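FixK2 protein (Bradyrhizobium japonicum, PDB 4I2O) binds DNA as a dimer of the CRP/FNR superfamily and probably acts as a transcription factor in the control of nitrogen fixation. Local coordinates at residues 88-93 with 169-174; 50-55 with 60-65; 162-167 with 185-190. The protein carries 1 engineered substitution. All blocks are in the same frame, centred on the assembly; numbering follows the deposited sequence.

Interaction 1. Residues 88-93 with 169-174; sequences PGDVFG and DRRLAV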
loop_
_atom_site.group_PDB
_atom_site.type_symbol
_atom_site.label_atom_id
_atom_site.label_comp_id
_atom_site.label_asym_id
_atom_site.label_seq_id
_atom_site.Cartn_x
_atom_site.Cartn_y
_atom_site.Cartn_z
ATOM N N PRO A 88 -8.261 -0.717 -19.277
ATOM C CA PRO A 88 -8.129 -1.834 -20.217
ATOM C C PRO A 88 -6.729 -2.454 -20.336
ATOM O O PRO A 88 -5.690 -1.738 -20.414
ATOM C CB PRO A 88 -8.564 -1.213 -21.556
ATOM C CG PRO A 88 -9.549 -0.167 -21.138
ATOM C CD PRO A 88 -9.009 0.410 -19.841
ATOM N N GLY A 89 -6.736 -3.783 -20.319
ATOM C CA GLY A 89 -5.531 -4.588 -20.292
ATOM C C GLY A 89 -5.068 -4.929 -18.872
ATOM O O GLY A 89 -4.300 -5.876 -18.681
ATOM N N ASP A 90 -5.522 -4.186 -17.871
ATOM C CA ASP A 90 -5.056 -4.440 -16.504
ATOM C C ASP A 90 -5.666 -5.711 -15.936
ATOM O O ASP A 90 -6.854 -5.957 -16.090
ATOM C CB ASP A 90 -5.453 -3.290 -15.555
ATOM C CG ASP A 90 -4.628 -2.023 -15.755
ATOM O OD1 ASP A 90 -3.570 -2.049 -16.430
ATOM O OD2 ASP A 90 -5.032 -0.976 -15.189
ATOM N N VAL A 91 -4.871 -6.502 -15.209
ATOM C CA VAL A 91 -5.410 -7.672 -14.528
ATOM C C VAL A 91 -5.739 -7.340 -13.096
ATOM O O VAL A 91 -4.998 -6.555 -12.468
ATOM C CB VAL A 91 -4.424 -8.822 -14.583
ATOM C CG1 VAL A 91 -4.904 -9.974 -13.664
ATOM C CG2 VAL A 91 -4.270 -9.295 -16.033
ATOM N N PHE A 92 -6.855 -7.857 -12.559
ATOM C CA PHE A 92 -7.178 -7.558 -11.159
ATOM C C PHE A 92 -7.853 -8.761 -10.516
ATOM O O PHE A 92 -8.298 -9.712 -11.187
ATOM C CB PHE A 92 -8.036 -6.278 -11.034
ATOM C CG PHE A 92 -9.432 -6.403 -11.642
ATOM C CD1 PHE A 92 -10.525 -6.689 -10.827
ATOM C CD2 PHE A 92 -9.650 -6.205 -13.010
ATOM C CE1 PHE A 92 -11.797 -6.787 -11.347
ATOM C CE2 PHE A 92 -10.948 -6.332 -13.588
ATOM C CZ PHE A 92 -12.037 -6.616 -12.761
ATOM N N GLY A 93 -7.886 -8.732 -9.198
ATOM C CA GLY A 93 -8.546 -9.759 -8.405
ATOM C C GLY A 93 -7.681 -10.948 -8.090
ATOM O O GLY A 93 -8.176 -11.919 -7.504
ATOM N N ASP A 169 -2.412 10.091 -17.498
ATOM C CA ASP A 169 -1.871 10.385 -18.810
ATOM C C ASP A 169 -1.024 9.201 -19.339
ATOM O O ASP A 169 -1.120 8.790 -20.479
ATOM C CB ASP A 169 -1.032 11.658 -18.738
ATOM C CG ASP A 169 -0.429 12.042 -20.093
ATOM O OD1 ASP A 169 0.785 11.870 -20.272
ATOM O OD2 ASP A 169 -1.166 12.569 -20.958
ATOM N N ARG A 170 -0.167 8.649 -18.494
ATOM C CA ARG A 170 0.651 7.522 -18.929
ATOM C C ARG A 170 -0.209 6.314 -19.282
ATOM O O ARG A 170 0.065 5.591 -20.276
ATOM C CB ARG A 170 1.631 7.179 -17.779
ATOM C CG ARG A 170 2.525 5.998 -18.084
ATOM C CD ARG A 170 3.575 5.830 -16.970
ATOM N NE ARG A 170 3.016 5.903 -15.615
ATOM C CZ ARG A 170 2.383 4.889 -15.012
ATOM N NH1 ARG A 170 2.173 3.740 -15.669
ATOM N NH2 ARG A 170 1.954 5.030 -13.754
ATOM N N ARG A 171 -1.269 6.064 -18.511
ATOM C CA ARG A 171 -2.041 4.813 -18.662
ATOM C C ARG A 171 -3.171 4.902 -19.666
ATOM O O ARG A 171 -3.586 3.892 -20.239
ATOM C CB ARG A 171 -2.641 4.419 -17.310
ATOM C CG ARG A 171 -1.483 3.970 -16.337
ATOM C CD ARG A 171 -1.990 3.720 -14.946
ATOM N NE ARG A 171 -2.882 2.558 -14.909
ATOM C CZ ARG A 171 -3.713 2.328 -13.891
ATOM N NH1 ARG A 171 -3.755 3.167 -12.848
ATOM N NH2 ARG A 171 -4.499 1.261 -13.911
ATOM N N LEU A 172 -3.703 6.102 -19.855
ATOM C CA LEU A 172 -4.888 6.169 -20.735
ATOM C C LEU A 172 -4.904 7.249 -21.789
ATOM O O LEU A 172 -5.840 7.265 -22.619
ATOM C CB LEU A 172 -6.218 6.046 -19.975
ATOM C CG LEU A 172 -6.533 7.096 -18.942
ATOM C CD1 LEU A 172 -6.685 8.498 -19.551
ATOM C CD2 LEU A 172 -7.795 6.744 -18.132
ATOM N N ALA A 173 -3.890 8.110 -21.874
ATOM C CA ALA A 173 -4.010 9.161 -22.926
ATOM C C ALA A 173 -4.001 8.542 -24.324
ATOM O O ALA A 173 -3.258 7.587 -24.611
ATOM C CB ALA A 173 -2.906 10.201 -22.840
ATOM N N VAL A 174 -4.788 9.147 -25.199
ATOM C CA VAL A 174 -4.853 8.770 -26.614
ATOM C C VAL A 174 -4.588 10.034 -27.423
ATOM O O VAL A 174 -5.334 11.032 -27.291
ATOM C CB VAL A 174 -6.251 8.285 -26.983
ATOM C CG1 VAL A 174 -6.292 7.955 -28.531
ATOM C CG2 VAL A 174 -6.588 7.038 -26.188
HETATM O O HOH W 1 -2.987 0.524 -16.927
#

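Interaction 2. Residues 50-55 with 60-65; sequences EIYGED and YVYQVV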
loop_
_atom_site.group_PDB
_atom_site.type_symbol
_atom_site.label_atom_id
_atom_site.label_comp_id
_atom_site.label_asym_id
_atom_site.label_seq_id
_atom_site.Cartn_x
_atom_site.Cartn_y
_atom_site.Cartn_z
ATOM N N GLU A 50 -21.180 -4.425 -8.679
ATOM C CA GLU A 50 -20.076 -5.010 -7.900
ATOM C C GLU A 50 -19.614 -6.265 -8.667
ATOM O O GLU A 50 -20.451 -7.054 -9.139
ATOM C CB GLU A 50 -20.577 -5.440 -6.532
ATOM C CG GLU A 50 -19.434 -6.023 -5.687
ATOM C CD GLU A 50 -19.818 -6.292 -4.234
ATOM O OE1 GLU A 50 -20.221 -7.428 -3.928
ATOM O OE2 GLU A 50 -19.688 -5.377 -3.401
ATOM N N ILE A 51 -18.304 -6.416 -8.831
ATOM C CA ILE A 51 -17.742 -7.587 -9.490
ATOM C C ILE A 51 -17.431 -8.629 -8.409
ATOM O O ILE A 51 -17.731 -9.814 -8.608
ATOM C CB ILE A 51 -16.483 -7.199 -10.248
ATOM C CG1 ILE A 51 -16.872 -6.161 -11.329
ATOM C CG2 ILE A 51 -15.832 -8.453 -10.830
ATOM C CD1 ILE A 51 -15.704 -5.578 -12.108
ATOM N N TYR A 52 -16.827 -8.194 -7.291
ATOM C CA TYR A 52 -16.709 -9.025 -6.074
ATOM C C TYR A 52 -16.645 -8.138 -4.846
ATOM O O TYR A 52 -16.258 -6.978 -4.954
ATOM C CB TYR A 52 -15.466 -9.958 -6.055
ATOM C CG TYR A 52 -14.161 -9.298 -6.432
ATOM C CD1 TYR A 52 -13.460 -8.538 -5.506
ATOM C CD2 TYR A 52 -13.648 -9.409 -7.735
ATOM C CE1 TYR A 52 -12.229 -7.936 -5.826
ATOM C CE2 TYR A 52 -12.462 -8.803 -8.071
ATOM C CZ TYR A 52 -11.757 -8.062 -7.134
ATOM O OH TYR A 52 -10.588 -7.435 -7.458
ATOM N N GLY A 53 -16.985 -8.701 -3.677
ATOM C CA GLY A 53 -16.954 -7.955 -2.424
ATOM C C GLY A 53 -15.727 -8.195 -1.603
ATOM O O GLY A 53 -14.990 -9.189 -1.801
ATOM N N GLU A 54 -15.502 -7.277 -0.656
ATOM C CA GLU A 54 -14.458 -7.433 0.337
ATOM C C GLU A 54 -14.649 -8.707 1.159
ATOM O O GLU A 54 -15.755 -8.994 1.613
ATOM C CB GLU A 54 -14.465 -6.217 1.267
ATOM C CG GLU A 54 -13.139 -5.503 1.359
ATOM C CD GLU A 54 -13.077 -4.538 2.529
ATOM O OE1 GLU A 54 -13.777 -3.498 2.474
ATOM O OE2 GLU A 54 -12.334 -4.830 3.497
ATOM N N ASP A 55 -13.563 -9.457 1.359
ATOM C CA ASP A 55 -13.592 -10.719 2.097
ATOM C C ASP A 55 -14.342 -11.845 1.395
ATOM O O ASP A 55 -14.541 -12.887 2.016
ATOM C CB ASP A 55 -14.202 -10.560 3.505
ATOM C CG ASP A 55 -13.483 -9.530 4.357
ATOM O OD1 ASP A 55 -12.224 -9.554 4.429
ATOM O OD2 ASP A 55 -14.204 -8.698 4.958
ATOM N N TYR A 60 -12.151 -16.148 -8.967
ATOM C CA TYR A 60 -11.775 -15.761 -10.322
ATOM C C TYR A 60 -10.748 -14.658 -10.337
ATOM O O TYR A 60 -10.613 -13.922 -9.356
ATOM C CB TYR A 60 -13.011 -15.323 -11.128
ATOM C CG TYR A 60 -13.960 -16.448 -11.240
ATOM C CD1 TYR A 60 -13.820 -17.399 -12.250
ATOM C CD2 TYR A 60 -14.986 -16.600 -10.319
ATOM C CE1 TYR A 60 -14.671 -18.454 -12.324
ATOM C CE2 TYR A 60 -15.850 -17.661 -10.397
ATOM C CZ TYR A 60 -15.688 -18.575 -11.400
ATOM O OH TYR A 60 -16.539 -19.646 -11.474
ATOM N N VAL A 61 -9.987 -14.583 -11.432
ATOM C CA VAL A 61 -9.065 -13.476 -11.697
ATOM C C VAL A 61 -9.538 -12.880 -13.006
ATOM O O VAL A 61 -10.031 -13.607 -13.860
ATOM C CB VAL A 61 -7.619 -13.961 -11.821
ATOM C CG1 VAL A 61 -6.659 -12.787 -11.999
ATOM C CG2 VAL A 61 -7.226 -14.743 -10.535
ATOM N N TYR A 62 -9.364 -11.574 -13.160
ATOM C CA TYR A 62 -10.063 -10.795 -14.206
ATOM C C TYR A 62 -9.112 -9.880 -14.979
ATOM O O TYR A 62 -8.108 -9.409 -14.429
ATOM C CB TYR A 62 -11.071 -9.849 -13.532
ATOM C CG TYR A 62 -12.070 -10.512 -12.591
ATOM C CD1 TYR A 62 -13.363 -10.801 -13.014
ATOM C CD2 TYR A 62 -11.717 -10.847 -11.292
ATOM C CE1 TYR A 62 -14.299 -11.448 -12.138
ATOM C CE2 TYR A 62 -12.628 -11.463 -10.421
ATOM C CZ TYR A 62 -13.911 -11.756 -10.850
ATOM O OH TYR A 62 -14.793 -12.355 -9.949
ATOM N N GLN A 63 -9.441 -9.580 -16.236
ATOM C CA GLN A 63 -8.657 -8.607 -16.975
ATOM C C GLN A 63 -9.644 -7.670 -17.645
ATOM O O GLN A 63 -10.581 -8.124 -18.296
ATOM C CB GLN A 63 -7.751 -9.296 -18.002
ATOM C CG GLN A 63 -6.955 -8.303 -18.833
ATOM C CD GLN A 63 -6.149 -8.971 -19.906
ATOM O OE1 GLN A 63 -6.620 -9.929 -20.550
ATOM N NE2 GLN A 63 -4.916 -8.489 -20.115
ATOM N N VAL A 64 -9.500 -6.360 -17.438
ATOM C CA VAL A 64 -10.397 -5.417 -18.169
ATOM C C VAL A 64 -10.144 -5.486 -19.675
ATOM O O VAL A 64 -8.990 -5.420 -20.129
ATOM C CB VAL A 64 -10.177 -3.976 -17.635
ATOM C CG1 VAL A 64 -11.131 -3.001 -18.254
ATOM C CG2 VAL A 64 -10.299 -3.908 -16.088
ATOM N N VAL A 65 -11.205 -5.650 -20.463
ATOM C CA VAL A 65 -11.091 -5.549 -21.927
ATOM C C VAL A 65 -11.547 -4.149 -22.325
ATOM O O VAL A 65 -10.785 -3.373 -22.922
ATOM C CB VAL A 65 -11.928 -6.603 -22.633
ATOM C CG1 VAL A 65 -11.808 -6.450 -24.169
ATOM C CG2 VAL A 65 -11.491 -7.983 -22.220
#

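Interaction 3. Residues 162-167 with 185-190; sequences ATFLLE and RDIGDY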
loop_
_atom_site.group_PDB
_atom_site.type_symbol
_atom_site.label_atom_id
_atom_site.label_comp_id
_atom_site.label_asym_id
_atom_site.label_seq_id
_atom_site.Cartn_x
_atom_site.Cartn_y
_atom_site.Cartn_z
ATOM N N ALA A 162 -1.565 16.310 -9.110
ATOM C CA ALA A 162 -0.617 16.285 -10.209
ATOM C C ALA A 162 -0.106 14.855 -10.394
ATOM O O ALA A 162 0.069 14.407 -11.526
ATOM C CB ALA A 162 0.531 17.222 -9.920
ATOM N N THR A 163 0.142 14.145 -9.291
ATOM C CA THR A 163 0.570 12.721 -9.437
ATOM C C THR A 163 -0.497 11.948 -10.215
ATOM O O THR A 163 -0.182 11.212 -11.151
ATOM C CB THR A 163 0.778 12.052 -8.074
ATOM O OG1 THR A 163 1.806 12.776 -7.442
ATOM C CG2 THR A 163 1.270 10.566 -8.265
ATOM N N PHE A 164 -1.753 12.116 -9.812
ATOM C CA PHE A 164 -2.872 11.410 -10.407
ATOM C C PHE A 164 -2.945 11.720 -11.890
ATOM O O PHE A 164 -3.067 10.796 -12.740
ATOM C CB PHE A 164 -4.173 11.824 -9.719
ATOM C CG PHE A 164 -5.417 11.418 -10.487
ATOM C CD1 PHE A 164 -5.883 10.077 -10.394
ATOM C CD2 PHE A 164 -6.104 12.337 -11.250
ATOM C CE1 PHE A 164 -7.027 9.657 -11.065
ATOM C CE2 PHE A 164 -7.281 11.946 -11.988
ATOM C CZ PHE A 164 -7.742 10.587 -11.866
ATOM N N LEU A 165 -2.921 12.995 -12.270
ATOM C CA LEU A 165 -3.012 13.351 -13.717
ATOM C C LEU A 165 -1.883 12.744 -14.549
ATOM O O LEU A 165 -2.081 12.241 -15.656
ATOM C CB LEU A 165 -2.931 14.838 -13.878
ATOM C CG LEU A 165 -4.179 15.572 -13.391
ATOM C CD1 LEU A 165 -3.933 17.105 -13.223
ATOM C CD2 LEU A 165 -5.425 15.259 -14.264
ATOM N N LEU A 166 -0.670 12.780 -14.026
ATOM C CA LEU A 166 0.433 12.116 -14.707
ATOM C C LEU A 166 0.303 10.597 -14.836
ATOM O O LEU A 166 0.661 10.033 -15.877
ATOM C CB LEU A 166 1.764 12.501 -14.052
ATOM C CG LEU A 166 2.196 13.989 -14.192
ATOM C CD1 LEU A 166 3.305 14.234 -13.155
ATOM C CD2 LEU A 166 2.689 14.303 -15.590
ATOM N N GLU A 167 -0.177 9.938 -13.775
ATOM C CA GLU A 167 -0.442 8.499 -13.836
ATOM C C GLU A 167 -1.508 8.211 -14.906
ATOM O O GLU A 167 -1.377 7.272 -15.744
ATOM C CB GLU A 167 -0.930 7.990 -12.473
ATOM C CG GLU A 167 -1.184 6.489 -12.529
ATOM C CD GLU A 167 -1.758 5.903 -11.268
ATOM O OE1 GLU A 167 -2.283 6.621 -10.378
ATOM O OE2 GLU A 167 -1.687 4.678 -11.150
ATOM N N ARG A 185 -15.643 12.388 -7.204
ATOM C CA ARG A 185 -15.667 11.715 -5.915
ATOM C C ARG A 185 -14.771 10.458 -5.953
ATOM O O ARG A 185 -14.073 10.144 -4.943
ATOM C CB ARG A 185 -17.111 11.294 -5.609
ATOM C CG ARG A 185 -17.227 10.529 -4.255
ATOM C CD ARG A 185 -18.709 10.183 -3.959
ATOM N NE ARG A 185 -19.392 11.402 -3.496
ATOM C CZ ARG A 185 -19.142 11.928 -2.287
ATOM N NH1 ARG A 185 -18.281 11.338 -1.426
ATOM N NH2 ARG A 185 -19.738 13.038 -1.917
ATOM N N ASP A 186 -14.784 9.729 -7.062
ATOM C CA ASP A 186 -13.846 8.589 -7.112
ATOM C C ASP A 186 -12.419 9.112 -7.087
ATOM O O ASP A 186 -11.526 8.510 -6.446
ATOM C CB ASP A 186 -14.020 7.794 -8.427
ATOM C CG ASP A 186 -15.186 6.842 -8.411
ATOM O OD1 ASP A 186 -16.000 6.837 -7.483
ATOM O OD2 ASP A 186 -15.306 6.093 -9.411
ATOM N N ILE A 187 -12.130 10.199 -7.820
ATOM C CA ILE A 187 -10.741 10.707 -7.771
ATOM C C ILE A 187 -10.374 11.095 -6.335
ATOM O O ILE A 187 -9.275 10.793 -5.885
ATOM C CB ILE A 187 -10.498 11.889 -8.715
ATOM C CG1 ILE A 187 -10.796 11.420 -10.185
ATOM C CG2 ILE A 187 -9.072 12.417 -8.626
ATOM C CD1 ILE A 187 -10.852 12.630 -11.170
ATOM N N GLY A 188 -11.227 11.864 -5.655
ATOM C CA GLY A 188 -10.910 12.232 -4.258
ATOM C C GLY A 188 -10.726 10.970 -3.412
ATOM O O GLY A 188 -9.796 10.955 -2.621
ATOM N N ASP A 189 -11.582 9.937 -3.541
ATOM C CA ASP A 189 -11.396 8.707 -2.723
ATOM C C ASP A 189 -10.179 7.885 -3.081
ATOM O O ASP A 189 -9.672 7.157 -2.219
ATOM C CB ASP A 189 -12.675 7.789 -2.680
ATOM C CG ASP A 189 -13.816 8.449 -1.970
ATOM O OD1 ASP A 189 -13.550 9.343 -1.125
ATOM O OD2 ASP A 189 -14.985 8.005 -2.146
ATOM N N TYR A 190 -9.614 8.102 -4.276
ATOM C CA TYR A 190 -8.303 7.500 -4.598
ATOM C C TYR A 190 -7.184 8.283 -3.958
ATOM O O TYR A 190 -6.185 7.708 -3.492
ATOM C CB TYR A 190 -8.133 7.567 -6.139
ATOM C CG TYR A 190 -6.859 6.938 -6.744
ATOM C CD1 TYR A 190 -6.479 5.601 -6.470
ATOM C CD2 TYR A 190 -6.071 7.671 -7.610
ATOM C CE1 TYR A 190 -5.368 5.022 -7.105
ATOM C CE2 TYR A 190 -4.952 7.086 -8.250
ATOM C CZ TYR A 190 -4.627 5.773 -8.000
ATOM O OH TYR A 190 -3.561 5.161 -8.636
#

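Interaction 1. Residues 88-93 with 169-174
Arg171, on helix 157-172, reaches across to Asp90, just ahead of strand 91-92, and joins the helix-turn-helix part of the chain to the cyclic nucleotide-binding fold. At the start of 169-174, Asp169 forms a salt bridge with Arg224, and further on Leu172 packs on Leu87. Between them, Arg171 supplies the whole direct contact. Its CG lies anti to the carbonyl carbon, and a bend at chi3 (67°) swings the guanidinium round to present an edge to Asp90. NH2 lies 2.6 Å from OD2 of Asp90 in a short salt bridge whose hydrogen bond is bent, with 141° at the hydrogen. NH2 comes from the syn side of OD2, slightly out of the carboxylate plane, while OD2 lies in the guanidinium plane, and carboxylate and guanidinium are nearly coplanar, 29° apart. A water closes a second path alongside: it accepts from Arg171 NE at 2.9 Å and donates to Asp90 OD1 at 2.7 Å. Both charged groups have further partners. OD2 of Asp90 also receives Leu87 N, whereas Arg171 gives NH2 to Phe85 O and pairs NH1 with Glu167. With donors spent on two carboxylates, a carbonyl and a water, the guanidinium is held against rotation, and the acids on two of its nitrogens would be expected to favour its positive charge at this partly exposed seam.

Interaction 2. Residues 50-55 with 60-65
The ring of Tyr62 packs against Ile51 and Tyr52, both of which meet it from the same side of its plane, inside the beta jelly roll of the cyclic nucleotide-binding fold, where strands 50-52 and 60-64 belong to the two facing sheets. A classic beta bulge at Ile51 and Tyr52, both opposite Ala104 of strand 103-106, lets these two consecutive residues point their side chains at the same partner. Ile51 approaches from above: its CG2 methyl stands over one face of the Tyr62 ring, 4.0 Å from the centroid and 27° off the normal, a CH-pi contact. The methyl gets there because CG2 is anti to the backbone N of Ile51, while CG1 and CD1 lead away from the ring. Tyr52 comes in at a slant. Its ring and that of Tyr62 point in opposite directions, with planes at 36° and centroids 5.5 Å apart, an oblique aromatic pair. The first torsion of Tyr52 (chi1 47°) sets CG between the backbone N and carbonyl carbon, and brings the ring's CD2 and CE2 side to Tyr62. Around the trio, Phe92 meets Tyr62 with nearly parallel planes, His100 stacks on Tyr52, and Tyr45 of strand 41-45 touches both Ile51 and Tyr62. The interface is thus apolar, joining the sheets through carbon contacts. Its closest approaches fall on the two ring carbons that flank CZ: Ile51 CG2 lies 3.6 Å from Tyr62 CE1, and Tyr52 CD2 lies 3.5 Å from Tyr62 CE2.

Interaction 3. Residues 162-167 with 185-190
One face of the Phe164 ring carries the CG2 methyl of Ile187, 3.8 Å from the centroid and only 11° off the ring normal, a nearly vertical CH-pi contact. CG1 of the same isoleucine presses on Phe164 CZ at 3.6 Å. Tyr190 CE2 lies at the edge of the Phe164 ring, and the closest carbons of the pair are Tyr190 CD2 and Phe164 CD1, 3.7 Å apart, while the edge of Tyr190's own ring takes Glu167 OE1. There the phenol OH of Tyr190 donates to the syn lone pair of Glu167 OE1 over 2.6 Å. Glu167, with CG anti to the backbone N (chi1 -179°) and an extended chain, meets the tyrosine from the opposite direction. Helix 184-191, which with helix 195-207 forms the helix-turn-helix of this CRP-like domain, lies across helix 157-172, their axes 11.4 Å apart at closest approach and at 112°. A phenylalanine in place of Tyr190 would probably leave Glu167 OE1 without its hydroxyl donor and that carboxylate less firmly oriented. The other carboxylate oxygen, OE2, is hydrogen-bonded to His144 NE2, and His148 stacks on the Tyr190 ring. One residue before Tyr190, Asp189 forms a salt bridge with Arg154 of the second subunit.

In the fold
Interactions 2 and 3 are buried and lie on opposite sides of the chain's centre, one within the jelly roll, the other within the DNA-binding part; interaction 1 lies at the surface and ties the two parts together. Accordingly, interaction 2 is aromatic and aliphatic throughout, interaction 3 adds one hydrogen bond to a carboxylate beside its apolar centre, and interaction 1 rests on charge and a water. Interactions 1 and 3 share helix 157-172, which holds 162-167 and the start of 169-174, with one residue between them. Interactions 1 and 2 share a sheet: strands 91-92 and 60-64 are neighbours, joined by probable backbone bonds, Phe92 N to Tyr62 O (2.7 Å) among them.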